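Fucose-specific lectin (Aleuria aurantia, PDB 6GKE) binds L-fucose through five sites set between the blades of a six-bladed beta-propeller, with strongest preference for the alpha-1,6-linked core fucose of glycoproteins. Local coordinates at residues Ser161-Thr166 with Tyr181-Asp186; Ser213-Ser218 with Thr264-Asn269. The protein carries 1 engineered substitution. All coordinates share one frame; numbering follows the deposited sequence.

How the interactions relate
Both contacts join neighbouring blades of the six-bladed propeller. Interaction 1, about 17 Å from the centre of the chain, ties the outermost strand 153-162 and the turn after it to strand 177-183 of the following blade; interaction 2 sets side by side the innermost strands of the two blades formed by 213-251 and 267-300, about 5 Å from that centre. Their centres are 15 Å apart, yet they touch: A216 CB lies 3.7 Å from Y181 CD2, and I214 CD1 3.9 Å from Q183 N. The I217 side chain lies about 4 Å and 6 Å from those of fucose-binding R226 and E238; the Y182 side chain is about 6 Å from that of fucose-binding E191.

Interaction 1 of 2, residues Ser161-Thr166 with Tyr181-Asp186; sequences STVPGT and YYQATD
T166 OG1 takes the backbone N-H of Q183 in a nearly straight bond of 2.9 Å (162°). The threonine hydroxyl reaches it because OG1 stands anti to the backbone N (chi1 -176°) on a side chain that leaves its CA toward the strand. A second firm bond runs from V163 N to Q183 O at 3.0 Å, the donor tilted 24° from the carbonyl plane, so the Q183 peptide groups are held at both N-H and C=O. T162 and A184 form a single beta bridge, ended by the type II turn V163-T166, whose third position G165 takes the positive phi that suits glycine. V163 sets CG1 3.2 Å from A184 O and CG2 near Q183 OE1; that amide is bonded beyond the pair, NE2 giving to S209 O and N187 O and OE1 accepting from G211 N. T162 CG2 meets Y182 CD2 at 3.8 Å, the side chains crossing at about a right angle. T162 OG1 donates to V163 O from above the carbonyl plane and accepts from Q135 NE2. Water links S161 N to Y182 OH, and another links S161 OG to T185 OG1. The chemistry implies a join between the third and fourth blades gripped through backbone groups and a buried hydroxyl, with waters beside S161.

Interaction 2 of 2, residues Ser213-Ser218 with Thr264-Asn269; sequences SIAAIS and TFIAAN
F265 borders S213 with the edge of its ring: CD1 lies 3.8 Å from S213 OG, which sits in the ring plane. Next in sequence, I266 supplies the polar bond across the pair. Its N-H points at S213 OG over 3.0 Å and almost straight (170°), the extended serine side chain carrying its oxygen to the donor. A serine suits this place, being short enough to stand between two closely set strands yet able to accept from a neighbouring main chain. The longer branch of I266, CG1 and CD1, lies back over S213: CG1 sits between the backbone N and the carbonyl carbon (chi1 66°), bringing CD1 to 3.6 Å from S213 O, while the same side chain touches Y228 and Q230 of strand 224-230. A water bridges the strands, 2.7 Å from I266 O and 2.8 Å from I214 O. A267 directs its methyl away, against I10 of strand 10-15. A268 faces strand 213-218 instead, its CB resting 3.9 Å from A215 CB and 4.0 Å from I217 CG2; single methyl groups suit so close an approach. N269 points away from 213-218, and its ND2 bonds Q23 OE1, leaving its backbone carbon beside I217 CG2. Segments 213-218 and 267-269 run nearly parallel (8°), their axes 6.2 Å apart at closest approach, as innermost strands do around a propeller axis. With one direct hydrogen bond, a bridging water and contacts between small apolar groups, adjacent blades therefore meet here mainly through side chains, each strand keeping its backbone ladder for its own sheet.

Interaction 1 of 2, residues Ser161-Thr166 with Tyr181-Asp186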
loop_
_atom_site.group_PDB
_atom_site.type_symbol
_atom_site.label_atom_id
_atom_site.label_comp_id
_atom_site.label_asym_id
_atom_site.label_seq_id
_atom_site.Cartn_x
_atom_site.Cartn_y
_atom_site.Cartn_z
ATOM N N SER A 161 12.129 27.983 1.623
ATOM C CA SER A 161 11.620 27.616 2.933
ATOM C C SER A 161 10.316 26.846 2.717
ATOM O O SER A 161 9.335 27.428 2.248
ATOM C CB SER A 161 11.421 28.834 3.782
ATOM O OG SER A 161 10.945 28.496 5.073
ATOM N N THR A 162 10.324 25.540 3.014
ATOM C CA THR A 162 9.344 24.640 2.408
ATOM C C THR A 162 8.422 24.006 3.448
ATOM O O THR A 162 8.719 23.945 4.642
ATOM C CB THR A 162 10.029 23.528 1.599
ATOM O OG1 THR A 162 10.546 22.530 2.475
ATOM C CG2 THR A 162 11.150 24.046 0.725
ATOM N N VAL A 163 7.315 23.455 2.950
ATOM C CA VAL A 163 6.542 22.516 3.743
ATOM C C VAL A 163 7.434 21.323 4.071
ATOM O O VAL A 163 8.386 21.018 3.352
ATOM C CB VAL A 163 5.252 22.048 3.046
ATOM C CG1 VAL A 163 4.325 23.209 2.740
ATOM C CG2 VAL A 163 5.526 21.218 1.804
ATOM N N PRO A 164 7.136 20.583 5.157
ATOM C CA PRO A 164 7.903 19.387 5.490
ATOM C C PRO A 164 7.912 18.405 4.310
ATOM O O PRO A 164 6.862 18.057 3.774
ATOM C CB PRO A 164 7.153 18.797 6.695
ATOM C CG PRO A 164 6.434 19.979 7.302
ATOM C CD PRO A 164 6.061 20.848 6.122
ATOM N N GLY A 165 9.100 17.959 3.911
ATOM C CA GLY A 165 9.209 16.956 2.857
ATOM C C GLY A 165 8.540 17.379 1.556
ATOM O O GLY A 165 7.939 16.551 0.867
ATOM N N THR A 166 8.683 18.654 1.185
ATOM C CA THR A 166 8.061 19.199 -0.021
ATOM C C THR A 166 8.342 18.342 -1.257
ATOM O O THR A 166 9.446 17.827 -1.465
ATOM C CB THR A 166 8.561 20.625 -0.291
ATOM O OG1 THR A 166 7.862 21.146 -1.419
ATOM C CG2 THR A 166 10.053 20.709 -0.532
ATOM N N TYR A 181 10.832 24.000 -8.741
ATOM C CA TYR A 181 9.490 24.217 -8.210
ATOM C C TYR A 181 9.359 23.442 -6.905
ATOM O O TYR A 181 9.782 22.301 -6.804
ATOM C CB TYR A 181 8.428 23.787 -9.229
ATOM C CG TYR A 181 8.570 24.555 -10.511
ATOM C CD1 TYR A 181 7.993 25.804 -10.661
ATOM C CD2 TYR A 181 9.384 24.090 -11.528
ATOM C CE1 TYR A 181 8.199 26.561 -11.801
ATOM C CE2 TYR A 181 9.600 24.833 -12.676
ATOM C CZ TYR A 181 9.014 26.079 -12.810
ATOM O OH TYR A 181 9.260 26.823 -13.933
ATOM N N TYR A 182 8.765 24.082 -5.901
ATOM C CA TYR A 182 8.636 23.479 -4.578
ATOM C C TYR A 182 7.440 24.121 -3.881
ATOM O O TYR A 182 6.936 25.130 -4.350
ATOM C CB TYR A 182 9.926 23.681 -3.779
ATOM C CG TYR A 182 10.248 25.132 -3.528
ATOM C CD1 TYR A 182 10.917 25.897 -4.469
ATOM C CD2 TYR A 182 9.827 25.760 -2.369
ATOM C CE1 TYR A 182 11.173 27.241 -4.260
ATOM C CE2 TYR A 182 10.085 27.101 -2.137
ATOM C CZ TYR A 182 10.756 27.847 -3.088
ATOM O OH TYR A 182 10.992 29.172 -2.855
ATOM N N GLN A 183 7.011 23.547 -2.757
ATOM C CA GLN A 183 5.881 24.089 -2.028
ATOM C C GLN A 183 6.400 24.780 -0.766
ATOM O O GLN A 183 7.014 24.154 0.094
ATOM C CB GLN A 183 4.871 22.992 -1.705
ATOM C CG GLN A 183 3.586 23.533 -1.088
ATOM C CD GLN A 183 2.516 22.475 -0.994
ATOM O OE1 GLN A 183 2.792 21.319 -0.685
ATOM N NE2 GLN A 183 1.277 22.868 -1.236
ATOM N N ALA A 184 6.155 26.092 -0.692
ATOM C CA ALA A 184 6.616 26.916 0.412
ATOM C C ALA A 184 5.666 26.768 1.599
ATOM O O ALA A 184 4.602 26.161 1.491
ATOM C CB ALA A 184 6.718 28.351 -0.036
ATOM N N THR A 185 6.049 27.368 2.730
ATOM C CA THR A 185 5.351 27.171 3.990
ATOM C C THR A 185 3.925 27.743 3.970
ATOM O O THR A 185 3.146 27.381 4.830
ATOM C CB THR A 185 6.156 27.746 5.165
ATOM O OG1 THR A 185 6.513 29.100 4.878
ATOM C CG2 THR A 185 7.402 26.939 5.458
ATOM N N ASP A 186 3.593 28.625 3.017
ATOM C CA ASP A 186 2.223 29.145 2.841
ATOM C C ASP A 186 1.388 28.242 1.916
ATOM O O ASP A 186 0.300 28.633 1.502
ATOM C CB ASP A 186 2.243 30.588 2.326
ATOM C CG ASP A 186 2.982 30.796 1.015
ATOM O OD1 ASP A 186 3.696 29.860 0.571
ATOM O OD2 ASP A 186 2.842 31.894 0.445
HETATM O O HOH W 1 10.794 29.989 -0.189
HETATM O O HOH W 2 8.843 29.980 6.087
#

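Interaction 2 of 2, residues Ser213-Ser218 with Thr264-Asn269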
loop_
_atom_site.group_PDB
_atom_site.type_symbol
_atom_site.label_atom_id
_atom_site.label_comp_id
_atom_site.label_asym_id
_atom_site.label_seq_id
_atom_site.Cartn_x
_atom_site.Cartn_y
_atom_site.Cartn_z
ATOM N N SER A 213 2.626 16.161 -4.486
ATOM C CA SER A 213 3.755 15.668 -5.254
ATOM C C SER A 213 3.897 16.533 -6.512
ATOM O O SER A 213 2.908 16.783 -7.182
ATOM C CB SER A 213 3.537 14.203 -5.576
ATOM O OG SER A 213 4.612 13.655 -6.320
ATOM N N ILE A 214 5.124 16.972 -6.820
ATOM C CA ILE A 214 5.388 17.970 -7.869
ATOM C C ILE A 214 6.330 17.371 -8.914
ATOM O O ILE A 214 7.273 16.672 -8.579
ATOM C CB ILE A 214 5.987 19.253 -7.253
ATOM C CG1 ILE A 214 5.017 19.873 -6.245
ATOM C CG2 ILE A 214 6.411 20.258 -8.321
ATOM C CD1 ILE A 214 5.609 20.983 -5.414
ATOM N N ALA A 215 6.096 17.706 -10.183
ATOM C CA ALA A 215 7.011 17.366 -11.261
ATOM C C ALA A 215 7.040 18.538 -12.243
ATOM O O ALA A 215 6.098 19.327 -12.300
ATOM C CB ALA A 215 6.594 16.082 -11.942
ATOM N N ALA A 216 8.124 18.659 -13.006
ATOM C CA ALA A 216 8.215 19.737 -13.987
ATOM C C ALA A 216 8.998 19.253 -15.201
ATOM O O ALA A 216 9.971 18.512 -15.061
ATOM C CB ALA A 216 8.872 20.963 -13.396
ATOM N N ILE A 217 8.568 19.724 -16.375
ATOM C CA ILE A 217 9.223 19.447 -17.650
ATOM C C ILE A 217 9.303 20.753 -18.442
ATOM O O ILE A 217 8.607 21.730 -18.154
ATOM C CB ILE A 217 8.465 18.373 -18.455
ATOM C CG1 ILE A 217 7.039 18.841 -18.774
ATOM C CG2 ILE A 217 8.487 17.044 -17.718
ATOM C CD1 ILE A 217 6.295 18.015 -19.786
ATOM N N SER A 218 10.122 20.744 -19.490
ATOM C CA SER A 218 10.239 21.898 -20.362
ATOM C C SER A 218 10.806 21.454 -21.707
ATOM O O SER A 218 11.449 20.409 -21.801
ATOM C CB SER A 218 11.100 22.975 -19.741
ATOM O OG SER A 218 12.446 22.543 -19.593
ATOM N N THR A 264 0.073 9.026 -2.454
ATOM C CA THR A 264 0.919 8.529 -3.529
ATOM C C THR A 264 1.612 9.690 -4.252
ATOM O O THR A 264 1.323 10.862 -4.034
ATOM C CB THR A 264 0.102 7.680 -4.508
ATOM O OG1 THR A 264 -0.948 8.489 -5.038
ATOM C CG2 THR A 264 -0.448 6.432 -3.857
ATOM N N PHE A 265 2.527 9.325 -5.151
ATOM C CA PHE A 265 3.415 10.274 -5.825
ATOM C C PHE A 265 3.192 10.262 -7.338
ATOM O O PHE A 265 2.604 9.331 -7.886
ATOM C CB PHE A 265 4.867 9.931 -5.475
ATOM C CG PHE A 265 5.120 10.047 -3.995
ATOM C CD1 PHE A 265 5.287 11.291 -3.407
ATOM C CD2 PHE A 265 5.088 8.932 -3.174
ATOM C CE1 PHE A 265 5.449 11.416 -2.035
ATOM C CE2 PHE A 265 5.252 9.061 -1.802
ATOM C CZ PHE A 265 5.424 10.303 -1.236
ATOM N N ILE A 266 3.719 11.297 -8.000
ATOM C CA ILE A 266 3.720 11.365 -9.455
ATOM C C ILE A 266 5.158 11.507 -9.962
ATOM O O ILE A 266 6.089 11.811 -9.219
ATOM C CB ILE A 266 2.836 12.509 -9.999
ATOM C CG1 ILE A 266 3.363 13.900 -9.629
ATOM C CG2 ILE A 266 1.397 12.300 -9.569
ATOM C CD1 ILE A 266 2.670 15.040 -10.351
ATOM N N ALA A 267 5.319 11.304 -11.269
ATOM C CA ALA A 267 6.540 11.639 -11.983
ATOM C C ALA A 267 6.155 11.993 -13.416
ATOM O O ALA A 267 5.145 11.503 -13.912
ATOM C CB ALA A 267 7.519 10.487 -11.964
ATOM N N ALA A 268 6.959 12.827 -14.072
ATOM C CA ALA A 268 6.681 13.197 -15.450
ATOM C C ALA A 268 7.925 12.979 -16.305
ATOM O O ALA A 268 9.051 13.133 -15.838
ATOM C CB ALA A 268 6.214 14.631 -15.542
ATOM N N ASN A 269 7.692 12.666 -17.579
ATOM C CA ASN A 269 8.743 12.710 -18.571
ATOM C C ASN A 269 8.233 13.466 -19.799
ATOM O O ASN A 269 7.043 13.747 -19.935
ATOM C CB ASN A 269 9.291 11.316 -18.906
ATOM C CG ASN A 269 8.317 10.428 -19.653
ATOM O OD1 ASN A 269 7.425 10.916 -20.341
ATOM N ND2 ASN A 269 8.496 9.119 -19.566
HETATM O O HOH W 3 7.346 13.929 -8.130
#